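Local coordinates for protein aspartate aminotransferase, cytoplasmic (Schizosaccharomyces pombe 972h-, PDB 6JPK) that catalyses the reversible transfer of an amino group from L-aspartate to 2-oxoglutarate, giving oxaloacetate and L-glutamate, with pyridoxal 5'-phosphate as its cofactor, at residues L215-I220 against F248-F253; S107-N112 against G261-C266; V339-P344 against V397-N402. The protein carries 1 engineered substitution. All blocks are in the same frame, centred on the assembly; numbering follows the deposited sequence.

Overall arrangement
From the N terminus, the chain first opens interaction 2 at 107-112, in the first turns of the helix following strand 100-106. It runs on through strand 215-220, which interaction 1 joins to 248-253, and only then does 261-266 return to close interaction 2. Interaction 1 is therefore nested inside the longer loop. The two touch through the sheet, where strands 247-252 and 264-270 are neighbours and Gln251 N lies 2.9 Å from Cys266 O, and both reach the same phosphate ion. Interaction 3 opens and closes later in series, joining the end of helix 310-340 to helix 394-407, about 25 Å from either of the others between nearest atoms.

Interaction 1: residues L215-I220 against F248-F253; sequences LVVFDI and FVCQSF. With PO4 (phosphate ion), chain C.
The ring of Phe248 is met at its edge, close to its plane, by Leu215 CD1, 4.1 Å from Phe248 CE1, and by the backbone oxygen of Val216; Val217 CG2 comes at the same ring obliquely. Phe248 CG stands beside its own backbone N (chi1 -64°), which turns the ring back past the end of Leu215, and Tyr269 of the adjoining strand also meets it. The second ring, that of Phe218, leads away from its partner strand and packs on Leu237 of helix 235-241. On the face carrying Val217, Phe248 and Cys250, both methyls of Val217 rest on Phe248 CB, and Val217 CG1 also lies 4.2 Å from Cys250 SG, packed against helix 107-127. On the reverse face Ile220 CG2 packs tightly on Val249 CG1 at 3.6 Å, both residues touching Leu87 of helix 77-87.

Five backbone hydrogen bonds join the strands in parallel register. Cys250 N to Phe218 O is the shortest, 2.8 Å and nearly along the C=O axis, whereas Ser252 N to Ile220 O stretches to 3.3 Å at the C-terminal end. Two waters donate across this end: one links Asp219 OD1 with Cys250 O, the other Ile220 O with Ser252 O. Asp219 OD2 is held separately by His141 and Asn112, while Ser252 OG donates to O2 of the phosphate ion at 2.6 Å.

These are two central strands of the mixed sheet of a fold-type I aminotransferase, their C-terminal ends facing the cofactor site. Asp219 lies near Trp138 and Ser252 near Lys255, the probable cofactor attachment point, consistent with class I relatives in which an aspartate at the end of this strand pairs with the pyridine nitrogen of pyridoxal phosphate.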
ATOM      1  N   LEU A 215       7.305 -17.029 -19.879  1.00  9.29           N
ATOM      2  CA  LEU A 215       7.215 -16.886 -18.430  1.00  9.02           C
ATOM      3  C   LEU A 215       5.763 -16.591 -18.043  1.00  9.22           C
ATOM      4  O   LEU A 215       5.145 -15.672 -18.595  1.00  8.48           O
ATOM      5  CB  LEU A 215       8.148 -15.771 -17.944  1.00  9.00           C
ATOM      6  CG  LEU A 215       8.003 -15.386 -16.473  1.00 12.92           C
ATOM      7  CD1 LEU A 215       8.301 -16.590 -15.597  1.00  8.82           C
ATOM      8  CD2 LEU A 215       8.923 -14.227 -16.121  1.00 13.20           C
ATOM      9  N   VAL A 216       5.222 -17.361 -17.100  1.00  8.49           N
ATOM     10  CA  VAL A 216       3.795 -17.314 -16.772  1.00  8.20           C
ATOM     11  C   VAL A 216       3.573 -16.554 -15.467  1.00  7.91           C
ATOM     12  O   VAL A 216       4.232 -16.832 -14.451  1.00  7.94           O
ATOM     13  CB  VAL A 216       3.206 -18.734 -16.693  1.00  8.30           C
ATOM     14  CG1 VAL A 216       1.806 -18.698 -16.093  1.00 10.11           C
ATOM     15  CG2 VAL A 216       3.170 -19.366 -18.098  1.00  8.58           C
ATOM     16  N   VAL A 217       2.643 -15.595 -15.501  1.00  7.66           N
ATOM     17  CA  VAL A 217       2.135 -14.884 -14.329  1.00 11.38           C
ATOM     18  C   VAL A 217       0.622 -15.099 -14.283  1.00 11.02           C
ATOM     19  O   VAL A 217      -0.093 -14.677 -15.199  1.00  7.18           O
ATOM     20  CB  VAL A 217       2.452 -13.377 -14.377  1.00  7.28           C
ATOM     21  CG1 VAL A 217       1.921 -12.676 -13.124  1.00  7.03           C
ATOM     22  CG2 VAL A 217       3.944 -13.135 -14.576  1.00  8.89           C
ATOM     23  N   PHE A 218       0.146 -15.784 -13.245  1.00  7.16           N
ATOM     24  CA  PHE A 218      -1.286 -15.955 -13.019  1.00  8.31           C
ATOM     25  C   PHE A 218      -1.818 -14.827 -12.149  1.00  7.50           C
ATOM     26  O   PHE A 218      -1.229 -14.500 -11.116  1.00  6.76           O
ATOM     27  CB  PHE A 218      -1.597 -17.281 -12.327  1.00  7.13           C
ATOM     28  CG  PHE A 218      -1.521 -18.482 -13.223  1.00  9.19           C
ATOM     29  CD1 PHE A 218      -2.538 -18.760 -14.112  1.00  7.58           C
ATOM     30  CD2 PHE A 218      -0.450 -19.362 -13.130  1.00 11.20           C
ATOM     31  CE1 PHE A 218      -2.479 -19.889 -14.928  1.00 10.23           C
ATOM     32  CE2 PHE A 218      -0.379 -20.495 -13.941  1.00 12.17           C
ATOM     33  CZ  PHE A 218      -1.395 -20.756 -14.842  1.00 10.75           C
ATOM     34  N   ASP A 219      -2.937 -14.253 -12.556  1.00  7.84           N
ATOM     35  CA  ASP A 219      -3.711 -13.349 -11.712  1.00 10.36           C
ATOM     36  C   ASP A 219      -4.922 -14.122 -11.202  1.00 12.28           C
ATOM     37  O   ASP A 219      -5.723 -14.619 -12.004  1.00 12.44           O
ATOM     38  CB  ASP A 219      -4.141 -12.113 -12.503  1.00 20.13           C
ATOM     39  CG  ASP A 219      -4.569 -10.955 -11.601  1.00 34.77           C
ATOM     40  OD1 ASP A 219      -5.252 -11.195 -10.580  1.00 38.69           O
ATOM     41  OD2 ASP A 219      -4.219  -9.797 -11.914  1.00 38.34           O
ATOM     42  N   ILE A 220      -5.046 -14.274  -9.883  1.00  8.03           N
ATOM     43  CA  ILE A 220      -6.165 -15.013  -9.299  1.00  7.48           C
ATOM     44  C   ILE A 220      -6.852 -14.094  -8.286  1.00  8.50           C
ATOM     45  O   ILE A 220      -6.504 -14.052  -7.099  1.00  7.39           O
ATOM     46  CB  ILE A 220      -5.745 -16.358  -8.689  1.00  8.86           C
ATOM     47  CG1 ILE A 220      -6.963 -17.109  -8.150  1.00 11.34           C
ATOM     48  CG2 ILE A 220      -4.641 -16.224  -7.634  1.00 10.80           C
ATOM     49  CD1 ILE A 220      -6.765 -18.623  -8.109  1.00 11.27           C
ATOM     50  N   PHE A 248       4.810 -17.093 -11.387  1.00  7.81           N
ATOM     51  CA  PHE A 248       4.331 -16.105 -10.421  1.00  7.55           C
ATOM     52  C   PHE A 248       2.819 -16.164 -10.278  1.00  7.34           C
ATOM     53  O   PHE A 248       2.099 -16.494 -11.229  1.00  7.34           O
ATOM     54  CB  PHE A 248       4.705 -14.675 -10.819  1.00  7.46           C
ATOM     55  CG  PHE A 248       6.182 -14.417 -10.845  1.00  7.68           C
ATOM     56  CD1 PHE A 248       6.953 -14.840 -11.923  1.00  7.95           C
ATOM     57  CD2 PHE A 248       6.801 -13.735  -9.798  1.00  9.62           C
ATOM     58  CE1 PHE A 248       8.320 -14.594 -11.959  1.00  9.80           C
ATOM     59  CE2 PHE A 248       8.169 -13.475  -9.832  1.00  7.90           C
ATOM     60  CZ  PHE A 248       8.930 -13.920 -10.905  1.00  8.17           C
ATOM     61  N   VAL A 249       2.338 -15.808  -9.088  1.00  7.18           N
ATOM     62  CA  VAL A 249       0.905 -15.732  -8.811  1.00  8.07           C
ATOM     63  C   VAL A 249       0.617 -14.439  -8.060  1.00  8.34           C
ATOM     64  O   VAL A 249       1.280 -14.143  -7.060  1.00 10.31           O
ATOM     65  CB  VAL A 249       0.404 -16.939  -7.992  1.00  9.61           C
ATOM     66  CG1 VAL A 249      -1.109 -16.839  -7.787  1.00 10.00           C
ATOM     67  CG2 VAL A 249       0.784 -18.263  -8.653  1.00  7.53           C
ATOM     68  N   CYS A 250      -0.379 -13.683  -8.524  1.00  8.37           N
ATOM     69  CA  CYS A 250      -0.859 -12.488  -7.831  1.00  6.49           C
ATOM     70  C   CYS A 250      -2.275 -12.749  -7.326  1.00  9.48           C
ATOM     71  O   CYS A 250      -3.190 -12.970  -8.124  1.00  6.51           O
ATOM     72  CB  CYS A 250      -0.832 -11.266  -8.747  1.00  6.41           C
ATOM     73  SG  CYS A 250       0.777 -10.982  -9.506  1.00 12.00           S
ATOM     74  N   GLN A 251      -2.454 -12.696  -6.005  1.00  6.42           N
ATOM     75  CA  GLN A 251      -3.649 -13.194  -5.336  1.00  9.35           C
ATOM     76  C   GLN A 251      -4.316 -12.061  -4.579  1.00 11.12           C
ATOM     77  O   GLN A 251      -3.642 -11.303  -3.877  1.00  9.46           O
ATOM     78  CB  GLN A 251      -3.282 -14.330  -4.380  1.00  6.58           C
ATOM     79  CG  GLN A 251      -4.378 -14.842  -3.469  1.00  6.75           C
ATOM     80  CD  GLN A 251      -3.814 -15.849  -2.462  1.00  8.76           C
ATOM     81  OE1 GLN A 251      -2.669 -15.710  -2.025  1.00  9.31           O
ATOM     82  NE2 GLN A 251      -4.591 -16.879  -2.130  1.00  6.99           N
ATOM     83  N   SER A 252      -5.629 -11.940  -4.730  1.00  6.31           N
ATOM     84  CA  SER A 252      -6.411 -10.936  -4.028  1.00  6.27           C
ATOM     85  C   SER A 252      -7.481 -11.615  -3.184  1.00  9.04           C
ATOM     86  O   SER A 252      -8.104 -12.588  -3.623  1.00  6.96           O
ATOM     87  CB  SER A 252      -7.080  -9.957  -5.017  1.00  6.27           C
ATOM     88  OG  SER A 252      -7.995  -9.102  -4.358  1.00  6.18           O
ATOM     89  N   PHE A 253      -7.702 -11.085  -1.981  1.00  6.43           N
ATOM     90  CA  PHE A 253      -8.832 -11.485  -1.156  1.00  6.58           C
ATOM     91  C   PHE A 253      -9.923 -10.423  -1.142  1.00  6.57           C
ATOM     92  O   PHE A 253     -10.837 -10.492  -0.313  1.00  6.72           O
ATOM     93  CB  PHE A 253      -8.372 -11.805   0.273  1.00  6.71           C
ATOM     94  CG  PHE A 253      -7.498 -13.024   0.354  1.00 10.32           C
ATOM     95  CD1 PHE A 253      -6.128 -12.926   0.158  1.00 11.22           C
ATOM     96  CD2 PHE A 253      -8.047 -14.268   0.595  1.00  7.87           C
ATOM     97  CE1 PHE A 253      -5.313 -14.049   0.219  1.00 12.98           C
ATOM     98  CE2 PHE A 253      -7.242 -15.389   0.653  1.00  8.63           C
ATOM     99  CZ  PHE A 253      -5.874 -15.279   0.460  1.00 10.70           C
TER
HETATM  100  P   PO4 C 501      -7.518  -5.469  -5.868  1.00 14.97           P
HETATM  101  O1  PO4 C 501      -6.314  -4.566  -6.040  1.00 11.88           O
HETATM  102  O2  PO4 C 501      -7.187  -6.681  -5.028  1.00 14.75           O
HETATM  103  O3  PO4 C 501      -8.614  -4.654  -5.213  1.00 12.88           O
HETATM  104  O4  PO4 C 501      -8.033  -5.975  -7.194  1.00 18.43           O
HETATM  105  O   HOH W   1      -5.019 -10.683  -8.017  1.00 17.45           O
HETATM  106  O   HOH W   2      -8.402 -15.017  -5.188  1.00  6.69           O

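Interaction 2: residues S107-N112 against G261-C266; sequences SGTGAN and GERTGC. With PO4 (phosphate ion), chain C.
Ser107 CB sits over one face of the Arg263 guanidinium, 3.3 Å from Arg263 CZ and offset toward the rim. The arginine folds back to reach it: CG lies beside the backbone N, and bends at chi2 (-53°) and chi3 (-65°) turn the guanidinium toward the phosphate ion. There Arg263 NH2 donates to O3 at 2.9 Å, in the guanidinium plane, and Arg263 NH1 to O1 at 2.8 Å. The helix start grips the same ion through Gly108 N to O2 (2.7 Å) and Thr109 N to O1 (2.9 Å), a cup that probably receives the cofactor's phosphate. A methionine in place of Arg263 would probably leave O1 and O3 without these charged donors and the backbone oxygen of Ile292 of the second subunit without its bond from NH1. Ser107 N makes a weak hydrogen bond to Arg263 O (3.3 Å), and a water links Ser107 OG with Thr264 N. Gly265 passes so near Ser107 that a CB there would clash. Helix 107-127 thus lays its first turn against strand 264-270, between that strand's neighbours 100-106, which leads into the helix, and 247-252, which Ala111 and Asn112 touch through Cys250.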
ATOM      1  N   SER A 107      -3.306  -5.743  -1.613  1.00  8.76           N
ATOM      2  CA  SER A 107      -4.294  -6.450  -2.422  1.00 11.58           C
ATOM      3  C   SER A 107      -3.719  -6.934  -3.750  1.00  9.00           C
ATOM      4  O   SER A 107      -2.493  -7.022  -3.913  1.00  9.18           O
ATOM      5  CB  SER A 107      -5.525  -5.572  -2.662  1.00 15.55           C
ATOM      6  OG  SER A 107      -6.715  -6.359  -2.716  1.00 12.50           O
ATOM      7  N   GLY A 108      -4.601  -7.273  -4.693  1.00  7.90           N
ATOM      8  CA  GLY A 108      -4.144  -7.833  -5.957  1.00  7.19           C
ATOM      9  C   GLY A 108      -3.338  -6.850  -6.790  1.00  7.57           C
ATOM     10  O   GLY A 108      -2.373  -7.234  -7.459  1.00  6.55           O
ATOM     11  N   THR A 109      -3.719  -5.573  -6.774  1.00  6.90           N
ATOM     12  CA  THR A 109      -2.987  -4.597  -7.582  1.00  6.92           C
ATOM     13  C   THR A 109      -1.548  -4.464  -7.101  1.00  8.69           C
ATOM     14  O   THR A 109      -0.610  -4.455  -7.907  1.00  7.40           O
ATOM     15  CB  THR A 109      -3.691  -3.244  -7.553  1.00  9.90           C
ATOM     16  OG1 THR A 109      -5.019  -3.408  -8.053  1.00 11.79           O
ATOM     17  CG2 THR A 109      -2.944  -2.237  -8.444  1.00  8.67           C
ATOM     18  N   GLY A 110      -1.358  -4.365  -5.779  1.00  8.06           N
ATOM     19  CA  GLY A 110      -0.016  -4.315  -5.227  1.00  6.20           C
ATOM     20  C   GLY A 110       0.779  -5.580  -5.478  1.00  6.40           C
ATOM     21  O   GLY A 110       1.995  -5.519  -5.677  1.00  6.38           O
ATOM     22  N   ALA A 111       0.118  -6.747  -5.473  1.00  6.24           N
ATOM     23  CA  ALA A 111       0.823  -7.969  -5.855  1.00  9.06           C
ATOM     24  C   ALA A 111       1.303  -7.896  -7.304  1.00  7.62           C
ATOM     25  O   ALA A 111       2.445  -8.262  -7.611  1.00  6.73           O
ATOM     26  CB  ALA A 111      -0.070  -9.192  -5.646  1.00  7.28           C
ATOM     27  N   ASN A 112       0.442  -7.422  -8.206  1.00  8.18           N
ATOM     28  CA  ASN A 112       0.846  -7.252  -9.599  1.00  9.16           C
ATOM     29  C   ASN A 112       1.998  -6.255  -9.714  1.00  6.49           C
ATOM     30  O   ASN A 112       2.919  -6.445 -10.520  1.00  7.31           O
ATOM     31  CB  ASN A 112      -0.355  -6.798 -10.447  1.00 10.98           C
ATOM     32  CG  ASN A 112      -1.253  -7.968 -10.878  1.00 14.55           C
ATOM     33  OD1 ASN A 112      -0.952  -8.663 -11.845  1.00 19.28           O
ATOM     34  ND2 ASN A 112      -2.353  -8.185 -10.156  1.00 12.98           N
ATOM     35  N   GLY A 261     -11.481  -2.701   0.505  1.00  9.02           N
ATOM     36  CA  GLY A 261     -10.764  -1.524   0.976  1.00  9.94           C
ATOM     37  C   GLY A 261      -9.729  -1.751   2.063  1.00 10.41           C
ATOM     38  O   GLY A 261      -8.954  -0.830   2.352  1.00  8.67           O
ATOM     39  N   GLU A 262      -9.696  -2.932   2.680  1.00  6.78           N
ATOM     40  CA  GLU A 262      -8.606  -3.239   3.596  1.00 12.07           C
ATOM     41  C   GLU A 262      -7.328  -3.659   2.875  1.00 15.39           C
ATOM     42  O   GLU A 262      -6.278  -3.721   3.521  1.00 14.55           O
ATOM     43  CB  GLU A 262      -9.032  -4.328   4.595  1.00  8.93           C
ATOM     44  CG  GLU A 262     -10.455  -4.132   5.178  1.00 14.35           C
ATOM     45  CD  GLU A 262     -10.666  -2.786   5.911  1.00 21.03           C
ATOM     46  OE1 GLU A 262      -9.682  -2.036   6.149  1.00 19.36           O
ATOM     47  OE2 GLU A 262     -11.841  -2.478   6.254  1.00 18.61           O
ATOM     48  N   ARG A 263      -7.396  -3.944   1.571  1.00  6.50           N
ATOM     49  CA  ARG A 263      -6.226  -4.180   0.722  1.00 12.64           C
ATOM     50  C   ARG A 263      -5.430  -5.415   1.167  1.00 16.40           C
ATOM     51  O   ARG A 263      -4.255  -5.333   1.541  1.00 18.42           O
ATOM     52  CB  ARG A 263      -5.321  -2.941   0.674  1.00 11.36           C
ATOM     53  CG  ARG A 263      -6.043  -1.607   0.496  1.00 10.97           C
ATOM     54  CD  ARG A 263      -6.969  -1.605  -0.710  1.00 10.00           C
ATOM     55  NE  ARG A 263      -6.265  -1.733  -1.992  1.00 11.07           N
ATOM     56  CZ  ARG A 263      -6.704  -2.489  -2.997  1.00 11.54           C
ATOM     57  NH1 ARG A 263      -6.031  -2.547  -4.130  1.00 14.40           N
ATOM     58  NH2 ARG A 263      -7.810  -3.220  -2.851  1.00  8.73           N
ATOM     59  N   THR A 264      -6.074  -6.579   1.085  1.00 11.17           N
ATOM     60  CA  THR A 264      -5.467  -7.840   1.511  1.00  9.88           C
ATOM     61  C   THR A 264      -5.177  -8.710   0.286  1.00  9.44           C
ATOM     62  O   THR A 264      -6.102  -9.178  -0.393  1.00  6.40           O
ATOM     63  CB  THR A 264      -6.374  -8.559   2.507  1.00 11.23           C
ATOM     64  OG1 THR A 264      -6.686  -7.670   3.589  1.00 12.91           O
ATOM     65  CG2 THR A 264      -5.692  -9.796   3.065  1.00  8.33           C
ATOM     66  N   GLY A 265      -3.892  -8.932   0.015  1.00  8.76           N
ATOM     67  CA  GLY A 265      -3.462  -9.724  -1.118  1.00  6.37           C
ATOM     68  C   GLY A 265      -2.097 -10.312  -0.853  1.00  6.46           C
ATOM     69  O   GLY A 265      -1.479 -10.068   0.188  1.00  6.55           O
ATOM     70  N   CYS A 266      -1.621 -11.100  -1.814  1.00  6.50           N
ATOM     71  CA  CYS A 266      -0.324 -11.741  -1.673  1.00  6.61           C
ATOM     72  C   CYS A 266       0.263 -12.009  -3.051  1.00  7.80           C
ATOM     73  O   CYS A 266      -0.459 -12.436  -3.957  1.00  7.35           O
ATOM     74  CB  CYS A 266      -0.454 -13.051  -0.885  1.00  9.07           C
ATOM     75  SG  CYS A 266       1.097 -13.587  -0.146  1.00 10.85           S
TER
HETATM   76  P   PO4 C 501      -7.518  -5.469  -5.868  1.00 14.97           P
HETATM   77  O1  PO4 C 501      -6.314  -4.566  -6.040  1.00 11.88           O
HETATM   78  O2  PO4 C 501      -7.187  -6.681  -5.028  1.00 14.75           O
HETATM   79  O3  PO4 C 501      -8.614  -4.654  -5.213  1.00 12.88           O
HETATM   80  O4  PO4 C 501      -8.033  -5.975  -7.194  1.00 18.43           O
HETATM   81  O   HOH W   3      -8.453  -6.269  -0.398  1.00 16.03           O

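Interaction 3: residues V339-P344 against V397-N402; sequences VALKTP and VAQAFN
Leu341 lays its side chain across that of Asn402, with Leu341 CD1 3.8 Å from Asn402 CB and Leu341 CB 3.7 Å from Asn402 OD1. The other methyl, Leu341 CD2, touches Gln399 NE2 at 4.0 Å, the two side chains crossing at about a right angle; Gln399 gets there because its chain bends at chi2 (-84°), bringing the amide back toward the leucine although its CB points away. Asn402 carries the polar part. With CG anti to the backbone N (chi1 175°), the amide of Asn402 extends from the helix toward Thr343, and Thr343 OG1 donates to Asn402 OD1 at 2.8 Å, the hydroxyl lying somewhat tilted from the carbonyl plane. Arg406 NE is a second donor to OD1, while Arg406 NH2 donates to the backbone oxygen of Leu341, so one guanidinium links both segments. Thr343 CG2 adds an apolar touch on Asn402 CA at 3.9 Å.

The chain turns just before Thr343: Lys342, with positive phi, closes the preceding helix in a Schellman motif. The contact is partly buried and joins the C-terminal end of helix 310-340 to helix 394-407. From the same helix segment, Ala398 packs on Leu334 and Ser337 and Phe401 on Leu338, in the preceding turns of helix 310-340, while Phe401 also reaches Cys370 of helix 364-374.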
ATOM      1  N   VAL A 339     -34.523 -15.293 -23.411  1.00 16.46           N
ATOM      2  CA  VAL A 339     -35.059 -16.401 -24.200  1.00 14.42           C
ATOM      3  C   VAL A 339     -36.576 -16.281 -24.305  1.00 20.32           C
ATOM      4  O   VAL A 339     -37.154 -16.375 -25.397  1.00 19.84           O
ATOM      5  CB  VAL A 339     -34.632 -17.753 -23.592  1.00 17.46           C
ATOM      6  CG1 VAL A 339     -35.442 -18.897 -24.206  1.00 17.44           C
ATOM      7  CG2 VAL A 339     -33.140 -17.991 -23.819  1.00 15.99           C
ATOM      8  N   ALA A 340     -37.239 -16.035 -23.170  1.00 19.80           N
ATOM      9  CA  ALA A 340     -38.699 -15.938 -23.155  1.00 18.91           C
ATOM     10  C   ALA A 340     -39.194 -14.772 -24.000  1.00 19.54           C
ATOM     11  O   ALA A 340     -40.249 -14.863 -24.643  1.00 19.65           O
ATOM     12  CB  ALA A 340     -39.193 -15.792 -21.716  1.00 16.73           C
ATOM     13  N   LEU A 341     -38.465 -13.658 -23.991  1.00 18.85           N
ATOM     14  CA  LEU A 341     -38.802 -12.528 -24.846  1.00 13.71           C
ATOM     15  C   LEU A 341     -38.400 -12.755 -26.293  1.00 16.24           C
ATOM     16  O   LEU A 341     -38.697 -11.902 -27.136  1.00 17.94           O
ATOM     17  CB  LEU A 341     -38.131 -11.254 -24.317  1.00 13.31           C
ATOM     18  CG  LEU A 341     -38.662 -10.737 -22.979  1.00 13.37           C
ATOM     19  CD1 LEU A 341     -37.729  -9.706 -22.363  1.00 12.90           C
ATOM     20  CD2 LEU A 341     -40.075 -10.159 -23.165  1.00 14.46           C
ATOM     21  N   LYS A 342     -37.709 -13.860 -26.588  1.00 21.45           N
ATOM     22  CA  LYS A 342     -37.281 -14.195 -27.950  1.00 24.55           C
ATOM     23  C   LYS A 342     -36.357 -13.121 -28.531  1.00 20.80           C
ATOM     24  O   LYS A 342     -36.419 -12.805 -29.723  1.00 18.61           O
ATOM     25  CB  LYS A 342     -38.486 -14.422 -28.871  1.00 30.37           C
ATOM     26  CG  LYS A 342     -39.445 -15.534 -28.437  1.00 33.44           C
ATOM     27  CD  LYS A 342     -40.757 -15.413 -29.208  1.00 36.46           C
ATOM     28  CE  LYS A 342     -41.701 -16.570 -28.926  1.00 41.90           C
ATOM     29  NZ  LYS A 342     -41.317 -17.797 -29.682  1.00 44.01           N
ATOM     30  N   THR A 343     -35.505 -12.548 -27.684  1.00 17.87           N
ATOM     31  CA  THR A 343     -34.554 -11.540 -28.141  1.00 16.05           C
ATOM     32  C   THR A 343     -33.657 -12.137 -29.224  1.00 17.27           C
ATOM     33  O   THR A 343     -33.140 -13.249 -29.048  1.00 15.02           O
ATOM     34  CB  THR A 343     -33.713 -11.028 -26.970  1.00 14.16           C
ATOM     35  OG1 THR A 343     -34.584 -10.578 -25.920  1.00 14.50           O
ATOM     36  CG2 THR A 343     -32.835  -9.864 -27.409  1.00 11.81           C
ATOM     37  N   PRO A 344     -33.476 -11.456 -30.359  1.00 17.74           N
ATOM     38  CA  PRO A 344     -32.620 -12.001 -31.418  1.00 16.39           C
ATOM     39  C   PRO A 344     -31.222 -12.299 -30.904  1.00 20.04           C
ATOM     40  O   PRO A 344     -30.686 -11.585 -30.054  1.00 20.52           O
ATOM     41  CB  PRO A 344     -32.603 -10.884 -32.471  1.00 16.92           C
ATOM     42  CG  PRO A 344     -33.885 -10.140 -32.251  1.00 18.14           C
ATOM     43  CD  PRO A 344     -34.130 -10.194 -30.764  1.00 16.86           C
ATOM     44  N   VAL A 397     -33.984  -4.943 -16.483  1.00 11.11           N
ATOM     45  CA  VAL A 397     -32.765  -5.051 -17.288  1.00 12.60           C
ATOM     46  C   VAL A 397     -32.996  -5.910 -18.533  1.00 13.84           C
ATOM     47  O   VAL A 397     -32.585  -5.548 -19.646  1.00 12.55           O
ATOM     48  CB  VAL A 397     -31.606  -5.599 -16.436  1.00 13.84           C
ATOM     49  CG1 VAL A 397     -30.370  -5.911 -17.322  1.00  9.94           C
ATOM     50  CG2 VAL A 397     -31.259  -4.607 -15.331  1.00 10.84           C
ATOM     51  N   ALA A 398     -33.636  -7.070 -18.365  1.00 11.06           N
ATOM     52  CA  ALA A 398     -33.954  -7.915 -19.516  1.00 12.17           C
ATOM     53  C   ALA A 398     -34.817  -7.175 -20.537  1.00 11.62           C
ATOM     54  O   ALA A 398     -34.595  -7.287 -21.749  1.00 12.97           O
ATOM     55  CB  ALA A 398     -34.670  -9.184 -19.057  1.00 13.64           C
ATOM     56  N   GLN A 399     -35.815  -6.431 -20.066  1.00 11.94           N
ATOM     57  CA  GLN A 399     -36.685  -5.702 -20.982  1.00 12.34           C
ATOM     58  C   GLN A 399     -35.900  -4.661 -21.766  1.00 12.13           C
ATOM     59  O   GLN A 399     -36.146  -4.463 -22.961  1.00 12.34           O
ATOM     60  CB  GLN A 399     -37.826  -5.041 -20.207  1.00 15.56           C
ATOM     61  CG  GLN A 399     -38.840  -6.018 -19.614  1.00 26.17           C
ATOM     62  CD  GLN A 399     -39.911  -6.443 -20.608  1.00 40.67           C
ATOM     63  OE1 GLN A 399     -40.090  -5.817 -21.660  1.00 45.44           O
ATOM     64  NE2 GLN A 399     -40.635  -7.513 -20.278  1.00 44.22           N
ATOM     65  N   ALA A 400     -34.953  -3.984 -21.099  1.00 11.74           N
ATOM     66  CA  ALA A 400     -34.096  -3.003 -21.762  1.00 11.53           C
ATOM     67  C   ALA A 400     -33.255  -3.650 -22.848  1.00 11.59           C
ATOM     68  O   ALA A 400     -33.188  -3.143 -23.976  1.00 11.46           O
ATOM     69  CB  ALA A 400     -33.181  -2.322 -20.747  1.00 11.16           C
ATOM     70  N   PHE A 401     -32.567  -4.749 -22.507  1.00 11.04           N
ATOM     71  CA  PHE A 401     -31.743  -5.452 -23.483  1.00 10.88           C
ATOM     72  C   PHE A 401     -32.587  -5.905 -24.668  1.00 11.46           C
ATOM     73  O   PHE A 401     -32.200  -5.723 -25.831  1.00 13.21           O
ATOM     74  CB  PHE A 401     -31.043  -6.656 -22.839  1.00 10.59           C
ATOM     75  CG  PHE A 401     -29.907  -6.297 -21.892  1.00 12.00           C
ATOM     76  CD1 PHE A 401     -29.683  -4.991 -21.489  1.00 10.06           C
ATOM     77  CD2 PHE A 401     -29.053  -7.283 -21.424  1.00 14.73           C
ATOM     78  CE1 PHE A 401     -28.641  -4.671 -20.620  1.00 12.30           C
ATOM     79  CE2 PHE A 401     -28.005  -6.974 -20.548  1.00 16.63           C
ATOM     80  CZ  PHE A 401     -27.797  -5.663 -20.153  1.00 13.12           C
ATOM     81  N   ASN A 402     -33.744  -6.508 -24.388  1.00 11.63           N
ATOM     82  CA  ASN A 402     -34.615  -6.978 -25.458  1.00 12.06           C
ATOM     83  C   ASN A 402     -34.973  -5.836 -26.398  1.00 13.12           C
ATOM     84  O   ASN A 402     -34.839  -5.953 -27.622  1.00 13.54           O
ATOM     85  CB  ASN A 402     -35.875  -7.606 -24.865  1.00 12.43           C
ATOM     86  CG  ASN A 402     -36.891  -7.999 -25.924  1.00 12.94           C
ATOM     87  OD1 ASN A 402     -36.638  -8.884 -26.737  1.00 12.97           O
ATOM     88  ND2 ASN A 402     -38.047  -7.348 -25.913  1.00 13.37           N
TER